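Local coordinates for protein glutathione S-transferase domain (Burkholderia graminis, PDB 4MF5) that binds glutathione and, as a member of the glutathione S-transferase superfamily, probably transfers it to electrophilic substrates, at residues S57-L71 with F240-K254. Residues are numbered along the deposited sequence; the frame is centred on the assembly and turned at random.
Sequences SIMLEETGLPYEPHL and FVARPAVVRGLDSPK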
ATOM      1  N   SER A  57     -15.453   7.137  -1.235  1.00  7.76           N
ATOM      2  CA  SER A  57     -16.772   7.738  -1.033  1.00  7.99           C
ATOM      3  C   SER A  57     -17.134   7.792   0.453  1.00  8.05           C
ATOM      4  O   SER A  57     -17.734   8.788   0.894  1.00  8.49           O
ATOM      5  CB  SER A  57     -17.834   7.022  -1.849  1.00  8.32           C
ATOM      6  OG  SER A  57     -17.770   5.637  -1.622  1.00  8.92           O
ATOM      7  N   ILE A  58     -16.776   6.769   1.240  1.00  7.70           N
ATOM      8  CA  ILE A  58     -16.996   6.839   2.675  1.00  7.71           C
ATOM      9  C   ILE A  58     -16.232   8.017   3.277  1.00  8.09           C
ATOM     10  O   ILE A  58     -16.770   8.785   4.066  1.00  8.23           O
ATOM     11  CB  ILE A  58     -16.633   5.524   3.379  1.00  7.74           C
ATOM     12  CG1 ILE A  58     -17.629   4.421   2.961  1.00  8.41           C
ATOM     13  CG2 ILE A  58     -16.584   5.713   4.882  1.00  8.11           C
ATOM     14  CD1 ILE A  58     -17.198   3.020   3.354  1.00  9.00           C
ATOM     15  N   MET A  59     -14.961   8.175   2.922  1.00  7.73           N
ATOM     16  CA  MET A  59     -14.174   9.293   3.450  1.00  7.94           C
ATOM     17  C   MET A  59     -14.825  10.643   3.117  1.00  8.43           C
ATOM     18  O   MET A  59     -14.901  11.549   3.956  1.00  9.18           O
ATOM     19  CB  MET A  59     -12.757   9.217   2.889  1.00  8.59           C
ATOM     20  CG  MET A  59     -11.838  10.340   3.349  1.00  9.13           C
ATOM     21  SD  MET A  59     -11.547  10.268   5.130  1.00  9.86           S
ATOM     22  CE  MET A  59     -10.248  11.502   5.242  1.00 10.00           C
ATOM     23  N   LEU A  60     -15.296  10.793   1.890  1.00  8.09           N
ATOM     24  CA  LEU A  60     -15.967  12.010   1.472  1.00  8.60           C
ATOM     25  C   LEU A  60     -17.240  12.242   2.267  1.00  8.94           C
ATOM     26  O   LEU A  60     -17.520  13.366   2.696  1.00  9.64           O
ATOM     27  CB  LEU A  60     -16.239  11.981  -0.036  1.00  8.05           C
ATOM     28  CG  LEU A  60     -14.975  12.053  -0.893  1.00  8.33           C
ATOM     29  CD1 LEU A  60     -15.250  11.571  -2.313  1.00  8.63           C
ATOM     30  CD2 LEU A  60     -14.376  13.451  -0.906  1.00  8.73           C
ATOM     31  N   GLU A  61     -18.038  11.196   2.472  1.00  8.60           N
ATOM     32  CA  GLU A  61     -19.255  11.326   3.254  1.00  9.17           C
ATOM     33  C   GLU A  61     -18.963  11.627   4.717  1.00  9.53           C
ATOM     34  O   GLU A  61     -19.679  12.413   5.332  1.00 11.80           O
ATOM     35  CB  GLU A  61     -20.098  10.045   3.128  1.00  9.63           C
ATOM     36  CG  GLU A  61     -20.665   9.826   1.734  1.00 10.00           C
ATOM     37  CD  GLU A  61     -21.731  10.819   1.329  1.00 10.77           C
ATOM     38  OE1 GLU A  61     -22.307  11.492   2.209  1.00 11.55           O
ATOM     39  OE2 GLU A  61     -22.020  10.890   0.114  1.00 11.80           O
ATOM     40  N   GLU A  62     -17.923  11.030   5.285  1.00  8.80           N
ATOM     41  CA  GLU A  62     -17.564  11.278   6.678  1.00  9.42           C
ATOM     42  C   GLU A  62     -17.133  12.722   6.884  1.00 10.61           C
ATOM     43  O   GLU A  62     -17.520  13.360   7.868  1.00 13.25           O
ATOM     44  CB  GLU A  62     -16.425  10.348   7.115  1.00  9.39           C
ATOM     45  CG  GLU A  62     -16.831   8.889   7.266  1.00  8.83           C
ATOM     46  CD  GLU A  62     -17.555   8.526   8.541  1.00  9.66           C
ATOM     47  OE1 GLU A  62     -17.842   9.439   9.361  1.00 12.10           O
ATOM     48  OE2 GLU A  62     -17.834   7.326   8.728  1.00  9.54           O
ATOM     49  N   THR A  63     -16.292  13.228   5.987  1.00 10.48           N
ATOM     50  CA  THR A  63     -15.759  14.570   6.126  1.00 11.43           C
ATOM     51  C   THR A  63     -16.727  15.636   5.652  1.00 11.39           C
ATOM     52  O   THR A  63     -16.511  16.800   5.941  1.00 14.08           O
ATOM     53  CB  THR A  63     -14.432  14.757   5.381  1.00 12.83           C
ATOM     54  OG1 THR A  63     -14.631  14.572   3.972  1.00 13.16           O
ATOM     55  CG2 THR A  63     -13.358  13.832   5.941  1.00 14.73           C
ATOM     56  N   GLY A  64     -17.747  15.254   4.888  1.00 10.93           N
ATOM     57  CA  GLY A  64     -18.703  16.190   4.336  1.00 11.71           C
ATOM     58  C   GLY A  64     -18.179  17.004   3.167  1.00 10.37           C
ATOM     59  O   GLY A  64     -18.840  17.966   2.758  1.00 11.90           O
ATOM     60  N   LEU A  65     -17.027  16.650   2.607  1.00  8.98           N
ATOM     61  CA  LEU A  65     -16.520  17.407   1.494  1.00  8.80           C
ATOM     62  C   LEU A  65     -17.433  17.205   0.289  1.00  8.83           C
ATOM     63  O   LEU A  65     -17.726  16.068  -0.074  1.00  9.82           O
ATOM     64  CB  LEU A  65     -15.118  16.924   1.132  1.00  9.38           C
ATOM     65  CG  LEU A  65     -14.369  17.773   0.113  1.00  9.86           C
ATOM     66  CD1 LEU A  65     -13.919  19.082   0.717  1.00 10.45           C
ATOM     67  CD2 LEU A  65     -13.168  17.028  -0.439  1.00 11.46           C
ATOM     68  N   PRO A  66     -17.842  18.284  -0.406  1.00  8.82           N
ATOM     69  CA  PRO A  66     -18.679  18.064  -1.589  1.00  8.55           C
ATOM     70  C   PRO A  66     -17.954  17.259  -2.652  1.00  8.37           C
ATOM     71  O   PRO A  66     -16.746  17.420  -2.857  1.00  8.81           O
ATOM     72  CB  PRO A  66     -18.959  19.494  -2.081  1.00  9.14           C
ATOM     73  CG  PRO A  66     -18.826  20.344  -0.838  1.00  9.64           C
ATOM     74  CD  PRO A  66     -17.694  19.718  -0.087  1.00  9.11           C
ATOM     75  N   TYR A  67     -18.699  16.431  -3.357  1.00  8.34           N
ATOM     76  CA  TYR A  67     -18.103  15.698  -4.461  1.00  8.61           C
ATOM     77  C   TYR A  67     -19.141  15.371  -5.499  1.00  9.00           C
ATOM     78  O   TYR A  67     -20.348  15.342  -5.217  1.00 10.27           O
ATOM     79  CB  TYR A  67     -17.394  14.435  -3.970  1.00  8.76           C
ATOM     80  CG  TYR A  67     -18.276  13.325  -3.443  1.00  8.76           C
ATOM     81  CD1 TYR A  67     -18.828  13.400  -2.168  1.00  9.07           C
ATOM     82  CD2 TYR A  67     -18.534  12.192  -4.200  1.00  9.71           C
ATOM     83  CE1 TYR A  67     -19.591  12.364  -1.643  1.00  9.51           C
ATOM     84  CE2 TYR A  67     -19.306  11.156  -3.698  1.00 10.58           C
ATOM     85  CZ  TYR A  67     -19.827  11.242  -2.429  1.00 10.12           C
ATOM     86  OH  TYR A  67     -20.565  10.181  -1.957  1.00 11.41           O
ATOM     87  N   GLU A  68     -18.668  15.106  -6.709  1.00  9.54           N
ATOM     88  CA  GLU A  68     -19.500  14.711  -7.825  1.00  9.74           C
ATOM     89  C   GLU A  68     -19.103  13.309  -8.239  1.00  9.69           C
ATOM     90  O   GLU A  68     -18.014  13.119  -8.772  1.00  9.55           O
ATOM     91  CB  GLU A  68     -19.331  15.672  -9.003  1.00 10.34           C
ATOM     92  CG  GLU A  68     -20.246  15.335 -10.167  1.00 10.61           C
ATOM     93  CD  GLU A  68     -20.191  16.294 -11.324  1.00 11.09           C
ATOM     94  OE1 GLU A  68     -19.536  17.341 -11.204  1.00 10.87           O
ATOM     95  OE2 GLU A  68     -20.811  15.978 -12.372  1.00 12.21           O
ATOM     96  N   PRO A  69     -19.954  12.309  -7.978  1.00 10.36           N
ATOM     97  CA  PRO A  69     -19.609  10.934  -8.299  1.00 11.01           C
ATOM     98  C   PRO A  69     -19.905  10.614  -9.760  1.00 10.52           C
ATOM     99  O   PRO A  69     -20.877  11.092 -10.334  1.00 13.08           O
ATOM    100  CB  PRO A  69     -20.515  10.125  -7.380  1.00 14.99           C
ATOM    101  CG  PRO A  69     -21.714  10.986  -7.196  1.00 17.62           C
ATOM    102  CD  PRO A  69     -21.207  12.408  -7.207  1.00 13.99           C
ATOM    103  N   HIS A  70     -19.069   9.762 -10.321  1.00 10.26           N
ATOM    104  CA  HIS A  70     -19.193   9.278 -11.689  1.00 10.16           C
ATOM    105  C   HIS A  70     -18.987   7.780 -11.675  1.00 10.59           C
ATOM    106  O   HIS A  70     -17.968   7.308 -11.175  1.00 10.90           O
ATOM    107  CB  HIS A  70     -18.154   9.928 -12.588  1.00 11.00           C
ATOM    108  CG  HIS A  70     -18.268  11.415 -12.640  1.00 10.62           C
ATOM    109  ND1 HIS A  70     -19.242  12.076 -13.360  1.00 11.44           N
ATOM    110  CD2 HIS A  70     -17.533  12.375 -12.036  1.00 11.03           C
ATOM    111  CE1 HIS A  70     -19.095  13.381 -13.196  1.00 11.85           C
ATOM    112  NE2 HIS A  70     -18.066  13.588 -12.394  1.00 12.04           N
ATOM    113  N   LEU A  71     -19.944   7.045 -12.233  1.00 11.79           N
ATOM    114  CA  LEU A  71     -19.914   5.603 -12.205  1.00 12.30           C
ATOM    115  C   LEU A  71     -19.053   5.075 -13.353  1.00 11.93           C
ATOM    116  O   LEU A  71     -19.356   5.268 -14.538  1.00 12.81           O
ATOM    117  CB  LEU A  71     -21.338   5.065 -12.333  1.00 14.75           C
ATOM    118  CG  LEU A  71     -21.476   3.547 -12.207  1.00 17.45           C
ATOM    119  CD1 LEU A  71     -21.226   3.090 -10.792  1.00 19.59           C
ATOM    120  CD2 LEU A  71     -22.856   3.112 -12.692  1.00 20.73           C
ATOM    121  N   PHE A 240     -18.886  -0.097  12.265  1.00  8.06           N
ATOM    122  CA  PHE A 240     -18.530   0.573  11.019  1.00  8.33           C
ATOM    123  C   PHE A 240     -19.707   0.637  10.062  1.00  8.18           C
ATOM    124  O   PHE A 240     -20.045   1.712   9.549  1.00  8.78           O
ATOM    125  CB  PHE A 240     -17.351  -0.166  10.382  1.00  8.38           C
ATOM    126  CG  PHE A 240     -16.843   0.485   9.116  1.00  8.33           C
ATOM    127  CD1 PHE A 240     -15.945   1.538   9.189  1.00  9.20           C
ATOM    128  CD2 PHE A 240     -17.215   0.030   7.877  1.00  8.54           C
ATOM    129  CE1 PHE A 240     -15.441   2.129   8.050  1.00  9.58           C
ATOM    130  CE2 PHE A 240     -16.719   0.616   6.714  1.00  8.93           C
ATOM    131  CZ  PHE A 240     -15.823   1.665   6.809  1.00  8.65           C
ATOM    132  N   VAL A 241     -20.332  -0.518   9.805  1.00  8.27           N
ATOM    133  CA  VAL A 241     -21.354  -0.555   8.778  1.00  8.99           C
ATOM    134  C   VAL A 241     -22.592   0.204   9.158  1.00  9.31           C
ATOM    135  O   VAL A 241     -23.348   0.606   8.266  1.00 11.21           O
ATOM    136  CB  VAL A 241     -21.696  -1.995   8.317  1.00  9.40           C
ATOM    137  CG1 VAL A 241     -20.475  -2.680   7.727  1.00 10.05           C
ATOM    138  CG2 VAL A 241     -22.313  -2.831   9.433  1.00  9.11           C
ATOM    139  N   ALA A 242     -22.797   0.441  10.457  1.00  8.87           N
ATOM    140  CA  ALA A 242     -23.946   1.195  10.950  1.00  9.74           C
ATOM    141  C   ALA A 242     -23.768   2.710  10.868  1.00  9.15           C
ATOM    142  O   ALA A 242     -24.746   3.444  11.049  1.00 10.46           O
ATOM    143  CB  ALA A 242     -24.256   0.799  12.376  1.00 10.53           C
ATOM    144  N   ARG A 243     -22.552   3.202  10.666  1.00  8.86           N
ATOM    145  CA  ARG A 243     -22.351   4.639  10.596  1.00  9.22           C
ATOM    146  C   ARG A 243     -23.114   5.220   9.415  1.00  9.17           C
ATOM    147  O   ARG A 243     -22.977   4.734   8.293  1.00  9.26           O
ATOM    148  CB  ARG A 243     -20.860   4.971  10.453  1.00  9.35           C
ATOM    149  CG  ARG A 243     -20.022   4.591  11.668  1.00  9.36           C
ATOM    150  CD  ARG A 243     -18.551   4.907  11.486  1.00  9.58           C
ATOM    151  NE  ARG A 243     -18.300   6.344  11.351  1.00  9.27           N
ATOM    152  CZ  ARG A 243     -18.040   7.154  12.357  1.00 10.34           C
ATOM    153  NH1 ARG A 243     -18.016   6.709  13.609  1.00 12.60           N
ATOM    154  NH2 ARG A 243     -17.790   8.423  12.110  1.00 11.66           N
ATOM    155  N   PRO A 244     -23.881   6.300   9.634  1.00 10.59           N
ATOM    156  CA  PRO A 244     -24.659   6.804   8.490  1.00 11.09           C
ATOM    157  C   PRO A 244     -23.799   7.210   7.303  1.00 10.08           C
ATOM    158  O   PRO A 244     -24.204   6.997   6.153  1.00 10.14           O
ATOM    159  CB  PRO A 244     -25.436   7.988   9.087  1.00 12.88           C
ATOM    160  CG  PRO A 244     -25.684   7.522  10.489  1.00 15.81           C
ATOM    161  CD  PRO A 244     -24.382   6.857  10.904  1.00 13.11           C
ATOM    162  N   ALA A 245     -22.616   7.784   7.542  1.00  9.97           N
ATOM    163  CA  ALA A 245     -21.758   8.162   6.422  1.00 10.01           C
ATOM    164  C   ALA A 245     -21.238   6.939   5.669  1.00  9.27           C
ATOM    165  O   ALA A 245     -21.007   7.014   4.463  1.00  9.88           O
ATOM    166  CB  ALA A 245     -20.602   8.998   6.912  1.00 10.71           C
ATOM    167  N   VAL A 246     -21.023   5.833   6.391  1.00  8.98           N
ATOM    168  CA  VAL A 246     -20.622   4.588   5.746  1.00  9.30           C
ATOM    169  C   VAL A 246     -21.742   4.075   4.853  1.00  9.23           C
ATOM    170  O   VAL A 246     -21.511   3.713   3.701  1.00  9.73           O
ATOM    171  CB  VAL A 246     -20.155   3.537   6.792  1.00  9.01           C
ATOM    172  CG1 VAL A 246     -20.020   2.171   6.143  1.00  9.36           C
ATOM    173  CG2 VAL A 246     -18.859   3.980   7.427  1.00  9.17           C
ATOM    174  N   VAL A 247     -22.964   4.047   5.369  1.00  9.17           N
ATOM    175  CA  VAL A 247     -24.098   3.617   4.580  1.00  9.60           C
ATOM    176  C   VAL A 247     -24.192   4.469   3.298  1.00 10.01           C
ATOM    177  O   VAL A 247     -24.382   3.948   2.191  1.00 10.62           O
ATOM    178  CB  VAL A 247     -25.382   3.689   5.411  1.00 10.67           C
ATOM    179  CG1 VAL A 247     -26.625   3.410   4.552  1.00 15.01           C
ATOM    180  CG2 VAL A 247     -25.327   2.690   6.569  1.00 11.20           C
ATOM    181  N   ARG A 248     -24.048   5.791   3.420  1.00  9.56           N
ATOM    182  CA  ARG A 248     -24.091   6.620   2.206  1.00  9.98           C
ATOM    183  C   ARG A 248     -22.941   6.298   1.249  1.00  9.78           C
ATOM    184  O   ARG A 248     -23.138   6.190   0.037  1.00 10.43           O
ATOM    185  CB  ARG A 248     -24.080   8.107   2.557  1.00 10.52           C
ATOM    186  CG  ARG A 248     -25.320   8.591   3.310  1.00 12.15           C
ATOM    187  CD  ARG A 248     -25.407  10.098   3.401  1.00 13.39           C
ATOM    188  NE  ARG A 248     -24.255  10.726   4.031  1.00 13.95           N
ATOM    189  CZ  ARG A 248     -24.098  10.945   5.331  1.00 14.14           C
ATOM    190  NH1 ARG A 248     -25.019  10.558   6.203  1.00 14.49           N
ATOM    191  NH2 ARG A 248     -22.989  11.550   5.761  1.00 16.78           N
ATOM    192  N   GLY A 249     -21.724   6.167   1.780  1.00  9.30           N
ATOM    193  CA  GLY A 249     -20.579   5.917   0.942  1.00  9.41           C
ATOM    194  C   GLY A 249     -20.617   4.574   0.225  1.00  9.55           C
ATOM    195  O   GLY A 249     -20.098   4.441  -0.904  1.00 10.21           O
ATOM    196  N   LEU A 250     -21.220   3.577   0.864  1.00  9.35           N
ATOM    197  CA  LEU A 250     -21.304   2.247   0.266  1.00 10.16           C
ATOM    198  C   LEU A 250     -22.185   2.230  -0.958  1.00 11.31           C
ATOM    199  O   LEU A 250     -22.080   1.306  -1.778  1.00 13.40           O
ATOM    200  CB  LEU A 250     -21.835   1.246   1.277  1.00 10.61           C
ATOM    201  CG  LEU A 250     -20.849   0.844   2.372  1.00 10.92           C
ATOM    202  CD1 LEU A 250     -21.575   0.048   3.464  1.00 11.77           C
ATOM    203  CD2 LEU A 250     -19.653   0.056   1.834  1.00 12.40           C
ATOM    204  N   ASP A 251     -23.042   3.238  -1.107  1.00 11.04           N
ATOM    205  CA  ASP A 251     -23.964   3.334  -2.234  1.00 12.15           C
ATOM    206  C   ASP A 251     -23.600   4.482  -3.170  1.00 12.62           C
ATOM    207  O   ASP A 251     -24.474   5.064  -3.805  1.00 15.28           O
ATOM    208  CB  ASP A 251     -25.394   3.502  -1.722  1.00 16.04           C
ATOM    209  CG  ASP A 251     -26.442   3.304  -2.799  1.00 21.31           C
ATOM    210  OD1 ASP A 251     -26.223   2.508  -3.734  1.00 22.41           O
ATOM    211  OD2 ASP A 251     -27.502   3.941  -2.680  1.00 26.15           O
ATOM    212  N   SER A 252     -22.320   4.792  -3.294  1.00 11.64           N
ATOM    213  CA  SER A 252     -21.892   5.914  -4.113  1.00 11.24           C
ATOM    214  C   SER A 252     -20.610   5.552  -4.840  1.00 11.76           C
ATOM    215  O   SER A 252     -19.650   5.146  -4.184  1.00 13.17           O
ATOM    216  CB  SER A 252     -21.662   7.131  -3.214  1.00 13.48           C
ATOM    217  OG  SER A 252     -21.290   8.241  -3.971  1.00 15.87           O
ATOM    218  N   PRO A 253     -20.537   5.753  -6.175  1.00 12.91           N
ATOM    219  CA  PRO A 253     -21.588   6.230  -7.073  1.00 11.86           C
ATOM    220  C   PRO A 253     -22.769   5.284  -7.115  1.00 15.01           C
ATOM    221  O   PRO A 253     -22.632   4.106  -6.778  1.00 17.28           O
ATOM    222  CB  PRO A 253     -20.882   6.319  -8.446  1.00 13.45           C
ATOM    223  CG  PRO A 253     -19.418   6.461  -8.115  1.00 15.23           C
ATOM    224  CD  PRO A 253     -19.259   5.595  -6.879  1.00 14.05           C
ATOM    225  N   LYS A 254     -23.907   5.809  -7.542  1.00 19.25           N
ATOM    226  CA  LYS A 254     -25.152   5.048  -7.581  1.00 23.90           C
ATOM    227  C   LYS A 254     -25.092   4.150  -8.793  1.00 35.80           C
ATOM    228  O   LYS A 254     -24.656   4.591  -9.858  1.00 38.06           O
ATOM    229  CB  LYS A 254     -26.366   5.976  -7.629  1.00 30.59           C
ATOM    230  CG  LYS A 254     -26.975   6.254  -6.259  1.00 39.31           C
ATOM    231  CD  LYS A 254     -26.867   7.707  -5.843  1.00 64.33           C
ATOM    232  CE  LYS A 254     -26.963   7.843  -4.333  1.00 62.71           C
ATOM    233  NZ  LYS A 254     -25.667   7.488  -3.683  1.00 24.13           N
TER
HETATM  234  O   HOH W   1     -21.701  14.041   4.545  1.00 26.54           O
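R243 holds E62 side-on. Its NE meets E62 OE2 at 2.8 Å and its NH2 meets E62 OE1 at 2.9 Å, both on syn sides of the carboxylate. The second bond is almost straight, at 179°. R248 joins E61 by one strong bond, NE to OE1 at 2.8 Å, arriving from above the carboxylate plane. The other oxygen, E61 OE2, accepts from Y67 OH, so the carboxylate is held at both oxygens. S57 OG donates to G249 O at 2.7 Å; S252 N reaches the same carbonyl from its opposite face.

The axes of helix segments 57-63 and 244-250 approach to 7.7 Å. G249, with no side chain, lies against I58, its CA 3.9 Å from I58 CG1. I58 is a knob among F240, V246, G249 and L250. Its CG1 is anti to the carbonyl carbon (chi1 -68°), and CD1 extends to F240 CZ at 4.0 Å. Beyond the helix, P253, after a cis peptide bond, packs on P69 and L71.

The contact joins the thioredoxin-like N-terminal domain to the C-terminal end of the helical domain. Helix 244-250 lies against helix 51-63, and the tail continues past edge strand 67-71, where P253 also touches S47 of strand 43-47.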